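Local coordinates for 1-acyl-sn-glycerol-3-phosphate acyltransferase (Thermotoga maritima, PDB 5KYM), which transfers an acyl group to 1-acyl-sn-glycerol 3-phosphate at the membrane, the step of phospholipid synthesis that yields phosphatidic acid, at residues L8-F13 and R199-P204; V80-Q85 and L184-W189; L94-T99 and V207-H212; A101-E106 and V149-F154; L166-D171 and Y229-V234. All coordinates share one frame; numbering follows the deposited sequence.

Interaction 1: L8-F13 and R199-P204; sequences LLTLYF and RWTFTP
Three residues of helix 8-13 turn toward the loop 199-204 through their first torsions: Thr-10 (chi1 -53°) sets OG1 beside its own backbone N, while Leu-9 and Phe-13 (-178°) run with CG opposite theirs. Helix 2-34, to which they belong, is probably the first of the two-helix motif that positions the active site of this acyltransferase in the bilayer; the loop leads into strand 207-211 of the catalytic domain. Thr-10 OG1 accepts the backbone N-H of Phe-202 at 3.0 Å from N, almost straight at 168°, and is also hydrogen-bonded to the carbonyl of Asn-6 one helical turn back, so one hydroxyl ties helix to loop. Its other branch, CG2, meets the edge of the Phe-202 ring, 3.9 Å from CD2. A valine in place of Thr-10 would probably leave the Phe-202 N-H without its acceptor on the helix. Further along, the rings of Phe-13 and Phe-202 meet obliquely, centroids 4.6 Å apart, and Leu-60 touches both. At the other end Leu-9 CD2 comes up against the Pro-204 ring, 3.4 Å from its CG.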
# COMPACT_ATOMS: atom_id res chain seq x y z
N LEU A 8 -17.45 -7.38 17.54
CA LEU A 8 -18.15 -8.09 16.48
C LEU A 8 -17.72 -7.68 15.08
O LEU A 8 -17.51 -8.53 14.22
CB LEU A 8 -19.65 -7.88 16.59
CG LEU A 8 -20.27 -8.55 17.82
CD1 LEU A 8 -21.77 -8.26 17.71
CD2 LEU A 8 -19.92 -10.04 17.98
N LEU A 9 -17.58 -6.39 14.83
CA LEU A 9 -17.05 -5.97 13.54
C LEU A 9 -15.66 -6.56 13.32
O LEU A 9 -15.39 -7.18 12.30
CB LEU A 9 -16.99 -4.49 13.43
CG LEU A 9 -16.42 -3.98 12.14
CD1 LEU A 9 -17.31 -4.32 10.98
CD2 LEU A 9 -16.32 -2.48 12.23
N THR A 10 -14.81 -6.45 14.32
CA THR A 10 -13.51 -7.04 14.24
C THR A 10 -13.55 -8.53 13.90
O THR A 10 -12.73 -8.97 13.07
CB THR A 10 -12.73 -6.81 15.53
OG1 THR A 10 -12.72 -5.40 15.84
CG2 THR A 10 -11.28 -7.38 15.38
N LEU A 11 -14.47 -9.28 14.51
CA LEU A 11 -14.55 -10.72 14.26
C LEU A 11 -15.01 -11.01 12.84
O LEU A 11 -14.38 -11.78 12.11
CB LEU A 11 -15.47 -11.39 15.29
CG LEU A 11 -14.67 -11.53 16.60
CD1 LEU A 11 -15.39 -11.28 17.92
CD2 LEU A 11 -14.08 -12.95 16.52
N TYR A 12 -16.07 -10.33 12.45
CA TYR A 12 -16.58 -10.35 11.09
C TYR A 12 -15.46 -10.03 10.09
O TYR A 12 -15.29 -10.75 9.08
CB TYR A 12 -17.76 -9.35 11.00
CG TYR A 12 -18.41 -9.15 9.68
CD1 TYR A 12 -19.33 -10.06 9.17
CD2 TYR A 12 -18.19 -7.97 8.97
CE1 TYR A 12 -19.97 -9.82 7.94
CE2 TYR A 12 -18.83 -7.69 7.75
CZ TYR A 12 -19.72 -8.61 7.22
OH TYR A 12 -20.30 -8.31 6.00
N PHE A 13 -14.64 -9.01 10.38
CA PHE A 13 -13.57 -8.73 9.45
C PHE A 13 -12.57 -9.89 9.33
O PHE A 13 -12.25 -10.28 8.22
CB PHE A 13 -12.82 -7.44 9.75
CG PHE A 13 -11.74 -7.14 8.76
CD1 PHE A 13 -12.06 -6.56 7.54
CD2 PHE A 13 -10.44 -7.46 9.01
CE1 PHE A 13 -11.08 -6.32 6.58
CE2 PHE A 13 -9.46 -7.21 8.08
CZ PHE A 13 -9.77 -6.67 6.85
N ARG A 199 -3.33 -1.31 18.30
CA ARG A 199 -4.67 -1.89 18.42
C ARG A 199 -4.94 -2.99 17.39
O ARG A 199 -4.43 -2.94 16.27
CB ARG A 199 -5.76 -0.85 18.33
CG ARG A 199 -6.98 -1.21 19.16
CD ARG A 199 -7.94 -0.07 19.29
NE ARG A 199 -8.62 0.04 18.04
CZ ARG A 199 -9.09 1.14 17.50
NH1 ARG A 199 -8.94 2.29 18.15
NH2 ARG A 199 -9.67 1.06 16.27
N TRP A 200 -5.69 -4.01 17.84
CA TRP A 200 -6.03 -5.22 17.09
C TRP A 200 -7.48 -5.23 16.64
O TRP A 200 -7.84 -6.12 15.85
CB TRP A 200 -5.87 -6.49 17.93
CG TRP A 200 -4.49 -6.90 18.40
CD1 TRP A 200 -3.30 -6.40 18.01
CD2 TRP A 200 -4.20 -7.97 19.32
NE1 TRP A 200 -2.28 -7.04 18.66
CE2 TRP A 200 -2.80 -8.02 19.46
CE3 TRP A 200 -4.98 -8.89 20.05
CZ2 TRP A 200 -2.16 -8.95 20.29
CZ3 TRP A 200 -4.34 -9.80 20.89
CH2 TRP A 200 -2.95 -9.82 21.00
N THR A 201 -8.31 -4.33 17.21
CA THR A 201 -9.70 -4.10 16.80
C THR A 201 -9.90 -2.95 15.84
O THR A 201 -9.15 -1.98 15.82
CB THR A 201 -10.66 -3.78 18.00
OG1 THR A 201 -10.41 -2.48 18.59
CG2 THR A 201 -10.56 -4.85 19.02
N PHE A 202 -11.00 -3.03 15.09
CA PHE A 202 -11.39 -2.01 14.13
C PHE A 202 -12.44 -1.09 14.70
O PHE A 202 -13.10 -1.44 15.66
CB PHE A 202 -11.93 -2.71 12.90
CG PHE A 202 -10.90 -3.50 12.15
CD1 PHE A 202 -10.11 -2.89 11.18
CD2 PHE A 202 -10.69 -4.85 12.42
CE1 PHE A 202 -9.17 -3.62 10.49
CE2 PHE A 202 -9.71 -5.56 11.75
CZ PHE A 202 -8.98 -4.96 10.78
N THR A 203 -12.58 0.11 14.13
CA THR A 203 -13.72 1.00 14.34
C THR A 203 -14.01 1.65 13.02
O THR A 203 -13.11 2.23 12.45
CB THR A 203 -13.42 2.17 15.33
OG1 THR A 203 -12.44 3.01 14.78
CG2 THR A 203 -12.82 1.71 16.67
N PRO A 204 -15.25 1.61 12.51
CA PRO A 204 -15.48 2.23 11.19
C PRO A 204 -15.21 3.73 11.14
O PRO A 204 -15.16 4.38 12.18
CB PRO A 204 -16.96 1.99 10.94
CG PRO A 204 -17.24 0.77 11.71
CD PRO A 204 -16.44 0.93 13.00

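Interaction 2: V80-Q85 and L184-W189; sequences VVANHQ and LPVSIW
The Asn-83 amide lies edge-on to the backbone of Ile-188, reached with CG between the backbone N and the carbonyl carbon (chi1 64°), and uses both ends of its plane: OD1 accepts the Ile-188 N-H on a lone pair, 2.8 Å from N, and ND2 gives a nearly straight bond (179°) to Ile-188 O, also 2.8 Å long and in the carbonyl plane. A second amide, that of Gln-85, crosses the Trp-189 ring with the planes 65° apart, NE2 lying obliquely 3.4 Å from CZ3, while its OE1 takes the backbone N-H groups of Gly-190 and Tyr-192. Before these amides the chains are neighbouring parallel strands: Val-81 N bonds to Leu-184 O at 3.1 Å, and Val-186 N to Val-81 O at 2.8 Å. Val-80 CG1 packs 3.6 Å from Val-186 CG2, on the face where Ile-93 of helix 89-96 also touches Val-80. Beyond the paired backbone of Val-81, the Asn-83 side chain carries on the bonding to strand 184-189. His-84 and Asp-89, joined by a hydrogen bond, form the HX4D motif, the presumed catalytic pair. The bonds of Asn-83 and Gln-85 fix the chain on both sides of that histidine, consistent with a second-shell part in its placement.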
# COMPACT_ATOMS: atom_id res chain seq x y z
N VAL A 80 5.32 4.13 -5.36
CA VAL A 80 4.30 4.84 -4.56
C VAL A 80 5.00 5.20 -3.28
O VAL A 80 5.62 4.37 -2.68
CB VAL A 80 3.01 4.01 -4.30
CG1 VAL A 80 2.01 4.81 -3.49
CG2 VAL A 80 2.36 3.63 -5.60
N VAL A 81 4.96 6.46 -2.93
CA VAL A 81 5.52 6.89 -1.71
C VAL A 81 4.42 7.52 -0.89
O VAL A 81 3.81 8.51 -1.28
CB VAL A 81 6.72 7.79 -1.96
CG1 VAL A 81 7.20 8.51 -0.67
CG2 VAL A 81 7.85 6.95 -2.56
N ALA A 82 4.15 6.89 0.26
CA ALA A 82 3.00 7.25 1.06
C ALA A 82 3.39 7.39 2.51
O ALA A 82 4.32 6.72 2.95
CB ALA A 82 1.90 6.20 0.90
N ASN A 83 2.67 8.26 3.25
CA ASN A 83 2.65 8.22 4.74
C ASN A 83 1.99 6.89 5.20
O ASN A 83 1.20 6.25 4.47
CB ASN A 83 1.96 9.40 5.37
CG ASN A 83 0.49 9.48 5.03
OD1 ASN A 83 0.14 9.53 3.87
ND2 ASN A 83 -0.38 9.52 6.03
N HIS A 84 2.35 6.50 6.42
CA HIS A 84 1.98 5.17 6.94
C HIS A 84 1.37 5.28 8.33
O HIS A 84 2.00 5.85 9.25
CB HIS A 84 3.23 4.33 7.06
CG HIS A 84 2.97 2.87 7.14
ND1 HIS A 84 1.79 2.30 6.75
CD2 HIS A 84 3.76 1.86 7.56
CE1 HIS A 84 1.87 1.00 6.89
NE2 HIS A 84 3.05 0.71 7.40
N GLN A 85 0.15 4.83 8.48
CA GLN A 85 -0.54 5.04 9.76
C GLN A 85 -1.53 3.93 10.11
O GLN A 85 -2.37 4.12 10.98
CB GLN A 85 -1.25 6.42 9.73
CG GLN A 85 -2.49 6.50 8.82
CD GLN A 85 -3.19 7.84 8.88
OE1 GLN A 85 -4.39 7.91 8.62
NE2 GLN A 85 -2.46 8.90 9.24
N LEU A 184 5.44 8.40 -7.09
CA LEU A 184 4.03 8.85 -7.16
C LEU A 184 3.66 9.13 -5.71
O LEU A 184 3.34 8.19 -4.98
CB LEU A 184 3.10 7.80 -7.81
CG LEU A 184 1.60 8.10 -7.78
CD1 LEU A 184 1.38 9.28 -8.67
CD2 LEU A 184 0.66 6.98 -8.10
N PRO A 185 3.71 10.40 -5.28
CA PRO A 185 3.44 10.70 -3.89
C PRO A 185 1.98 10.51 -3.54
O PRO A 185 1.17 10.93 -4.32
CB PRO A 185 3.82 12.17 -3.76
CG PRO A 185 4.77 12.38 -4.84
CD PRO A 185 4.17 11.59 -5.97
N VAL A 186 1.68 9.91 -2.38
CA VAL A 186 0.30 9.64 -1.97
C VAL A 186 0.11 10.03 -0.54
O VAL A 186 0.97 9.77 0.22
CB VAL A 186 -0.04 8.14 -2.10
CG1 VAL A 186 -1.36 7.83 -1.44
CG2 VAL A 186 -0.08 7.79 -3.56
N SER A 187 -1.01 10.62 -0.18
CA SER A 187 -1.27 10.97 1.20
C SER A 187 -2.51 10.21 1.64
O SER A 187 -3.54 10.22 0.94
CB SER A 187 -1.55 12.45 1.32
OG SER A 187 -0.56 13.24 0.70
N ILE A 188 -2.42 9.57 2.80
CA ILE A 188 -3.48 8.71 3.35
C ILE A 188 -3.97 9.37 4.63
O ILE A 188 -3.14 9.72 5.52
CB ILE A 188 -2.90 7.37 3.76
CG1 ILE A 188 -2.34 6.62 2.54
CG2 ILE A 188 -3.96 6.53 4.49
CD1 ILE A 188 -1.73 5.25 2.83
N TRP A 189 -5.29 9.58 4.74
CA TRP A 189 -5.83 9.99 6.01
C TRP A 189 -7.07 9.26 6.39
O TRP A 189 -7.99 9.21 5.63
CB TRP A 189 -6.19 11.43 5.96
CG TRP A 189 -6.63 11.89 7.33
CD1 TRP A 189 -7.84 12.28 7.72
CD2 TRP A 189 -5.79 11.98 8.48
NE1 TRP A 189 -7.82 12.62 9.04
CE2 TRP A 189 -6.57 12.43 9.54
CE3 TRP A 189 -4.43 11.71 8.70
CZ2 TRP A 189 -6.08 12.60 10.82
CZ3 TRP A 189 -3.93 11.87 9.97
CH2 TRP A 189 -4.76 12.30 11.02

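Interaction 3: L94-T99 and V207-H212; sequences LGFVAT and VFLKIH
Leu-209 and Ile-211 of the central sheet meet Phe-96 and Val-97 at the end of helix 89-96, a helix-on-sheet contact in the alpha/beta acyltransferase domain. The tight part centres on one methyl: Leu-209 CD1 sits 3.5 Å from Phe-96 CB and 3.8 Å from Val-97 CG2. Its side chain extends with CG opposite the backbone N (chi1 -151°), which carries the branch from the strand to the helix end. No hydrogen bond joins the two segments; their meeting is apolar, and Leu-184 and Val-186 of the adjacent strand close in from the side. The looser part is at Phe-96. Although its CB heads for the strand, Phe-96 is partly exposed, and its ring turns off toward Val-64 and Val-66 and forms a cation-pi pair with Lys-54, so the residue that meets the strand through CB also meets helix 38-59 through its ring. Beside Leu-209, Val-97 and Ile-211 lie alongside, pointing contrary ways, with Val-97 CG2 3.9 Å from Ile-211 CD1.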
# COMPACT_ATOMS: atom_id res chain seq x y z
N LEU A 94 -3.35 -0.94 -2.54
CA LEU A 94 -3.56 -2.04 -3.50
C LEU A 94 -4.87 -1.84 -4.27
O LEU A 94 -4.90 -1.95 -5.48
CB LEU A 94 -3.57 -3.40 -2.80
CG LEU A 94 -2.23 -4.01 -2.37
CD1 LEU A 94 -2.29 -5.32 -1.59
CD2 LEU A 94 -1.39 -4.23 -3.60
N GLY A 95 -5.91 -1.50 -3.54
CA GLY A 95 -7.23 -1.38 -4.11
C GLY A 95 -7.54 -0.08 -4.83
O GLY A 95 -8.46 -0.03 -5.63
N PHE A 96 -6.77 0.96 -4.57
CA PHE A 96 -7.11 2.27 -5.07
C PHE A 96 -5.99 3.04 -5.74
O PHE A 96 -6.21 4.17 -6.14
CB PHE A 96 -7.64 3.11 -3.90
CG PHE A 96 -8.94 2.62 -3.34
CD1 PHE A 96 -10.14 3.00 -3.92
CD2 PHE A 96 -8.97 1.80 -2.27
CE1 PHE A 96 -11.32 2.57 -3.44
CE2 PHE A 96 -10.18 1.37 -1.77
CZ PHE A 96 -11.35 1.77 -2.34
N VAL A 97 -4.80 2.47 -5.84
CA VAL A 97 -3.68 3.17 -6.48
C VAL A 97 -2.89 2.22 -7.39
O VAL A 97 -2.70 2.52 -8.56
CB VAL A 97 -2.73 3.73 -5.43
CG1 VAL A 97 -1.56 4.47 -6.09
CG2 VAL A 97 -3.49 4.54 -4.40
N ALA A 98 -2.47 1.08 -6.86
CA ALA A 98 -1.53 0.22 -7.54
C ALA A 98 -1.36 -1.16 -6.91
O ALA A 98 -1.25 -1.25 -5.71
CB ALA A 98 -0.20 0.95 -7.54
N THR A 99 -1.30 -2.20 -7.72
CA THR A 99 -1.05 -3.51 -7.20
C THR A 99 0.36 -3.88 -7.43
O THR A 99 0.68 -4.80 -8.21
CB THR A 99 -1.96 -4.59 -7.78
OG1 THR A 99 -1.87 -4.64 -9.20
CG2 THR A 99 -3.33 -4.29 -7.47
N VAL A 207 -12.13 6.80 5.01
CA VAL A 207 -10.72 6.90 4.61
C VAL A 207 -10.65 7.81 3.37
O VAL A 207 -11.50 7.69 2.47
CB VAL A 207 -10.17 5.51 4.28
CG1 VAL A 207 -8.73 5.58 3.80
CG2 VAL A 207 -10.29 4.63 5.50
N PHE A 208 -9.66 8.69 3.35
CA PHE A 208 -9.35 9.54 2.20
C PHE A 208 -7.96 9.27 1.69
O PHE A 208 -7.06 9.02 2.44
CB PHE A 208 -9.39 11.00 2.60
CG PHE A 208 -10.69 11.44 3.11
CD1 PHE A 208 -11.02 11.26 4.43
CD2 PHE A 208 -11.64 11.96 2.22
CE1 PHE A 208 -12.27 11.68 4.89
CE2 PHE A 208 -12.89 12.37 2.67
CZ PHE A 208 -13.21 12.24 4.01
N LEU A 209 -7.77 9.46 0.42
CA LEU A 209 -6.55 9.09 -0.26
C LEU A 209 -6.35 10.18 -1.27
O LEU A 209 -7.26 10.46 -2.04
CB LEU A 209 -6.82 7.77 -0.96
CG LEU A 209 -5.65 6.86 -1.16
CD1 LEU A 209 -6.14 5.66 -1.97
CD2 LEU A 209 -4.63 7.63 -1.93
N LYS A 210 -5.21 10.84 -1.26
CA LYS A 210 -4.89 11.84 -2.30
C LYS A 210 -3.60 11.46 -3.07
O LYS A 210 -2.50 11.43 -2.52
CB LYS A 210 -4.78 13.23 -1.69
CG LYS A 210 -4.39 14.30 -2.69
CD LYS A 210 -4.82 15.68 -2.29
CE LYS A 210 -4.17 16.68 -3.21
NZ LYS A 210 -4.67 18.01 -2.81
N ILE A 211 -3.80 11.21 -4.36
CA ILE A 211 -2.75 10.88 -5.28
C ILE A 211 -2.25 12.16 -5.96
O ILE A 211 -3.01 12.87 -6.57
CB ILE A 211 -3.26 9.89 -6.32
CG1 ILE A 211 -3.96 8.70 -5.64
CG2 ILE A 211 -2.08 9.31 -7.07
CD1 ILE A 211 -4.55 7.65 -6.59
N HIS A 212 -0.96 12.43 -5.86
CA HIS A 212 -0.31 13.63 -6.32
C HIS A 212 0.40 13.41 -7.65
O HIS A 212 0.49 12.29 -8.14
CB HIS A 212 0.75 14.00 -5.30
CG HIS A 212 0.22 14.28 -3.93
ND1 HIS A 212 -0.58 15.36 -3.65
CD2 HIS A 212 0.41 13.66 -2.75
CE1 HIS A 212 -0.89 15.37 -2.36
NE2 HIS A 212 -0.29 14.35 -1.79

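Interaction 4: A101-E106 and V149-F154; sequences AFIAKE and VTFIVF
Ala-101 lays its CB over the face of the Phe-151 ring, a CH-pi contact with CB 3.5 Å from the ring centroid and 13° off the ring normal. Ile-103 reaches the same ring at its edge, CD1 in the ring plane and 3.6 Å from CE2. Val-149 CG1 meets the same methyl from the flank, roughly at right angles to the ring approach, 3.6 Å from Ala-101 CB. Backbone bonds hold the register: Ala-101 N gives to Thr-150 O, and Ala-101 O receives Ile-152 N, both 2.9 Å and bent to 131°. They make a single bridge, the two chains diverging beyond it, at strand 151-153, which edges the main sheet of the acyltransferase domain. Replacing Phe-151 with an alanine would probably strip the methyl of Ala-101 of its aromatic cover and leave a gap between Ile-103 and helix 137-147, whose Ala-141 and Leu-145 also touch the ring. With CG between the backbone N and the carbonyl carbon (chi1 64°), Phe-102 sends its ring away from the strand, while its CB stays near Ile-152. The contact pairs two bent backbone bonds with apolar packing, and lies beside the site where a nonane is bound.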
# COMPACT_ATOMS: atom_id res chain seq x y z
N ALA A 101 4.56 -4.44 -5.68
CA ALA A 101 5.46 -4.95 -4.65
C ALA A 101 5.54 -4.09 -3.39
O ALA A 101 5.38 -2.91 -3.41
CB ALA A 101 6.84 -5.04 -5.25
N PHE A 102 5.80 -4.72 -2.28
CA PHE A 102 6.05 -4.01 -1.06
C PHE A 102 7.09 -4.76 -0.23
O PHE A 102 7.52 -5.82 -0.64
CB PHE A 102 4.79 -3.59 -0.31
CG PHE A 102 3.91 -4.69 0.19
CD1 PHE A 102 2.92 -5.21 -0.59
CD2 PHE A 102 4.01 -5.14 1.51
CE1 PHE A 102 2.10 -6.28 -0.09
CE2 PHE A 102 3.17 -6.14 2.04
CZ PHE A 102 2.22 -6.72 1.24
N ILE A 103 7.53 -4.17 0.88
CA ILE A 103 8.56 -4.73 1.78
C ILE A 103 7.88 -5.37 2.99
O ILE A 103 7.29 -4.67 3.79
CB ILE A 103 9.52 -3.59 2.21
CG1 ILE A 103 10.64 -3.47 1.18
CG2 ILE A 103 10.03 -3.73 3.64
CD1 ILE A 103 10.12 -3.15 -0.22
N ALA A 104 7.98 -6.68 3.17
CA ALA A 104 7.28 -7.33 4.29
C ALA A 104 8.23 -7.75 5.42
O ALA A 104 9.37 -8.06 5.16
CB ALA A 104 6.50 -8.55 3.79
N LYS A 105 7.74 -7.78 6.65
CA LYS A 105 8.45 -8.35 7.81
C LYS A 105 8.82 -9.76 7.43
O LYS A 105 7.95 -10.40 6.83
CB LYS A 105 7.51 -8.49 9.03
CG LYS A 105 6.75 -7.26 9.56
CD LYS A 105 5.30 -7.60 9.95
CE LYS A 105 4.74 -6.70 11.06
NZ LYS A 105 4.08 -5.47 10.52
N GLU A 106 10.03 -10.26 7.76
CA GLU A 106 10.32 -11.71 7.50
C GLU A 106 9.16 -12.63 7.95
O GLU A 106 8.80 -13.55 7.23
CB GLU A 106 11.64 -12.21 8.13
CG GLU A 106 11.92 -13.73 7.97
CD GLU A 106 11.84 -14.22 6.51
OE1 GLU A 106 12.53 -13.60 5.65
OE2 GLU A 106 11.08 -15.21 6.22
N VAL A 149 8.71 -3.75 -12.15
CA VAL A 149 7.74 -3.90 -11.05
C VAL A 149 7.43 -2.54 -10.39
O VAL A 149 8.35 -1.77 -10.08
CB VAL A 149 8.27 -4.85 -9.95
CG1 VAL A 149 7.24 -4.98 -8.83
CG2 VAL A 149 8.66 -6.21 -10.50
N THR A 150 6.13 -2.28 -10.14
CA THR A 150 5.73 -1.12 -9.33
C THR A 150 6.02 -1.42 -7.86
O THR A 150 5.73 -2.49 -7.40
CB THR A 150 4.25 -0.77 -9.55
OG1 THR A 150 4.08 -0.09 -10.78
CG2 THR A 150 3.71 0.20 -8.51
N PHE A 151 6.54 -0.46 -7.14
CA PHE A 151 6.74 -0.61 -5.71
C PHE A 151 5.89 0.35 -4.92
O PHE A 151 5.42 1.36 -5.45
CB PHE A 151 8.22 -0.40 -5.32
CG PHE A 151 8.94 -1.67 -5.16
CD1 PHE A 151 9.29 -2.43 -6.31
CD2 PHE A 151 9.21 -2.19 -3.88
CE1 PHE A 151 9.89 -3.67 -6.17
CE2 PHE A 151 9.84 -3.43 -3.76
CZ PHE A 151 10.17 -4.17 -4.90
N ILE A 152 5.71 0.01 -3.64
CA ILE A 152 4.95 0.81 -2.68
C ILE A 152 5.81 0.88 -1.48
O ILE A 152 6.16 -0.16 -0.93
CB ILE A 152 3.60 0.16 -2.31
CG1 ILE A 152 2.76 -0.09 -3.57
CG2 ILE A 152 2.82 1.02 -1.31
CD1 ILE A 152 1.51 -0.89 -3.35
N VAL A 153 6.15 2.08 -1.08
CA VAL A 153 7.26 2.32 -0.16
C VAL A 153 6.78 3.31 0.94
O VAL A 153 6.08 4.27 0.63
CB VAL A 153 8.46 2.81 -1.03
CG1 VAL A 153 9.43 3.71 -0.29
CG2 VAL A 153 9.17 1.62 -1.64
N PHE A 154 7.10 3.03 2.22
CA PHE A 154 6.69 3.86 3.33
C PHE A 154 7.92 4.48 3.95
O PHE A 154 8.42 3.99 4.93
CB PHE A 154 5.90 3.03 4.36
CG PHE A 154 4.59 2.55 3.85
CD1 PHE A 154 3.57 3.42 3.57
CD2 PHE A 154 4.33 1.24 3.76
CE1 PHE A 154 2.35 2.96 3.09
CE2 PHE A 154 3.10 0.75 3.30
CZ PHE A 154 2.11 1.61 2.96

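Interaction 5: L166-D171 and Y229-V234; sequences LSFKKD and YVEEVV
Phe-168 and Glu-231 overlap head to tail, ring and carboxylate stacked with their planes 13° apart. The glutamate is stretched out, CG opposite the backbone N (chi1 -163°) and the chain straight beyond, which draws its methylenes across the ring: CG stands 3.7 Å from the centroid, over the centre of one face. The phenylalanine is swung the other way, its CG beside its own backbone N (chi1 -76°), and that turn lays the ring flat against the helix, with Glu-231 CA over the same face. Two valines meet the rim near its plane, Val-230 CG1 at 4.2 Å from Phe-168 CE2 and Val-234 CG2 at 4.2 Å from Phe-168 CZ. Beyond the ring, the extended chain carries the carboxylate to the loop backbone, where Phe-168 N gives a weak bond to Glu-231 OE2 at 3.3 Å; Lys-235 offers OE2 a long, weak ion pair as well. Glu-231 therefore touches the loop with both its methylenes and its carboxylate. The contact joins the loop after strand 151-153 to helix 223-243. That helix lies on the sheet through Val-230 and Val-234, touching Val-81 and Pro-185 respectively, and Phe-168 fills in beside it against Val-81 and Pro-155.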
# COMPACT_ATOMS: atom_id res chain seq x y z
N LEU A 166 5.85 11.24 10.50
CA LEU A 166 7.19 11.25 10.99
C LEU A 166 8.13 11.69 9.89
O LEU A 166 7.74 11.85 8.74
CB LEU A 166 7.57 9.85 11.45
CG LEU A 166 6.62 9.20 12.49
CD1 LEU A 166 6.78 7.68 12.46
CD2 LEU A 166 6.75 9.77 13.90
N SER A 167 9.39 11.92 10.26
CA SER A 167 10.43 12.28 9.28
C SER A 167 10.69 11.15 8.33
O SER A 167 10.67 10.02 8.76
CB SER A 167 11.74 12.66 9.97
OG SER A 167 11.68 13.97 10.45
N PHE A 168 10.97 11.43 7.06
CA PHE A 168 11.33 10.35 6.13
C PHE A 168 12.76 9.94 6.51
O PHE A 168 13.63 10.77 6.56
CB PHE A 168 11.20 10.83 4.66
CG PHE A 168 9.76 10.92 4.13
CD1 PHE A 168 8.63 10.93 4.95
CD2 PHE A 168 9.53 10.95 2.76
CE1 PHE A 168 7.34 10.98 4.44
CE2 PHE A 168 8.25 10.99 2.24
CZ PHE A 168 7.17 11.06 3.09
N LYS A 169 12.98 8.67 6.83
CA LYS A 169 14.30 8.17 7.19
C LYS A 169 15.31 8.56 6.07
O LYS A 169 14.97 8.62 4.89
CB LYS A 169 14.30 6.63 7.48
CG LYS A 169 13.51 6.10 8.71
CD LYS A 169 13.67 6.94 10.03
CE LYS A 169 12.51 6.77 11.05
NZ LYS A 169 11.16 7.49 10.83
N LYS A 170 16.54 8.87 6.45
CA LYS A 170 17.63 9.20 5.51
C LYS A 170 17.87 8.00 4.59
O LYS A 170 17.78 6.87 4.99
CB LYS A 170 18.91 9.62 6.30
CG LYS A 170 20.21 9.91 5.51
CD LYS A 170 21.41 9.20 6.16
CE LYS A 170 22.77 9.84 5.87
NZ LYS A 170 22.97 10.02 4.41
N ASP A 171 18.16 8.30 3.34
CA ASP A 171 18.32 7.32 2.24
C ASP A 171 17.05 6.54 1.90
O ASP A 171 17.14 5.53 1.21
CB ASP A 171 19.52 6.34 2.47
CG ASP A 171 20.88 7.07 2.60
OD1 ASP A 171 21.13 8.14 1.95
OD2 ASP A 171 21.74 6.55 3.35
N TYR A 229 11.27 16.83 -1.08
CA TYR A 229 10.25 17.41 -1.96
C TYR A 229 9.00 16.61 -1.79
O TYR A 229 7.87 17.14 -1.59
CB TYR A 229 10.74 17.46 -3.42
CG TYR A 229 9.74 18.01 -4.41
CD1 TYR A 229 8.87 17.18 -5.06
CD2 TYR A 229 9.72 19.33 -4.76
CE1 TYR A 229 7.92 17.67 -5.94
CE2 TYR A 229 8.81 19.83 -5.67
CZ TYR A 229 7.91 18.98 -6.25
OH TYR A 229 6.95 19.38 -7.18
N VAL A 230 9.22 15.30 -1.85
CA VAL A 230 8.15 14.32 -1.76
C VAL A 230 7.51 14.37 -0.37
O VAL A 230 6.30 14.41 -0.24
CB VAL A 230 8.69 12.91 -2.12
CG1 VAL A 230 7.61 11.85 -1.86
CG2 VAL A 230 9.12 12.87 -3.57
N GLU A 231 8.35 14.40 0.66
CA GLU A 231 7.94 14.64 2.05
C GLU A 231 7.04 15.83 2.25
O GLU A 231 6.03 15.66 2.93
CB GLU A 231 9.14 14.75 3.01
CG GLU A 231 8.71 14.59 4.46
CD GLU A 231 9.81 14.53 5.50
OE1 GLU A 231 11.01 14.73 5.20
OE2 GLU A 231 9.43 14.28 6.65
N GLU A 232 7.35 17.01 1.69
CA GLU A 232 6.42 18.17 1.84
C GLU A 232 5.17 17.89 1.12
O GLU A 232 4.12 18.14 1.69
CB GLU A 232 6.94 19.57 1.45
CG GLU A 232 7.79 20.31 2.53
CD GLU A 232 7.75 19.70 3.97
OE1 GLU A 232 6.82 20.06 4.76
OE2 GLU A 232 8.66 18.88 4.31
N VAL A 233 5.27 17.34 -0.09
CA VAL A 233 4.06 16.99 -0.89
C VAL A 233 3.08 16.08 -0.13
O VAL A 233 1.88 16.37 -0.04
CB VAL A 233 4.40 16.34 -2.25
CG1 VAL A 233 3.14 15.85 -2.94
CG2 VAL A 233 5.16 17.32 -3.15
N VAL A 234 3.62 15.00 0.41
CA VAL A 234 2.82 14.03 1.11
C VAL A 234 2.22 14.67 2.35
O VAL A 234 1.00 14.58 2.58
CB VAL A 234 3.59 12.76 1.51
CG1 VAL A 234 2.63 11.82 2.23
CG2 VAL A 234 4.17 12.05 0.29

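Overall arrangement
Interactions 2, 3 and 4 gather round the mixed sheet, whose strands run 64-67, 207-211, 183-189, 79-82, 151-153. Interaction 2 pairs two central strands; its centre lies about 8 Å from that of interaction 3 and about 13 Å from that of interaction 4, and it touches both. Helix 89-96 of interaction 3 covers one face and helix 223-243 of interaction 5 the other, with Ser-187 bonded to both His-212 and Val-234. Along the chain, interaction 4 lies between the segments of 1, 2 and 3; 5 follows 4, and 3 and 5 each alternate with 1 and 2. Interactions 2 to 5 tie the domain together; interaction 1, centred about 22 to 31 Å from the others, alone joins it to helix 2-34.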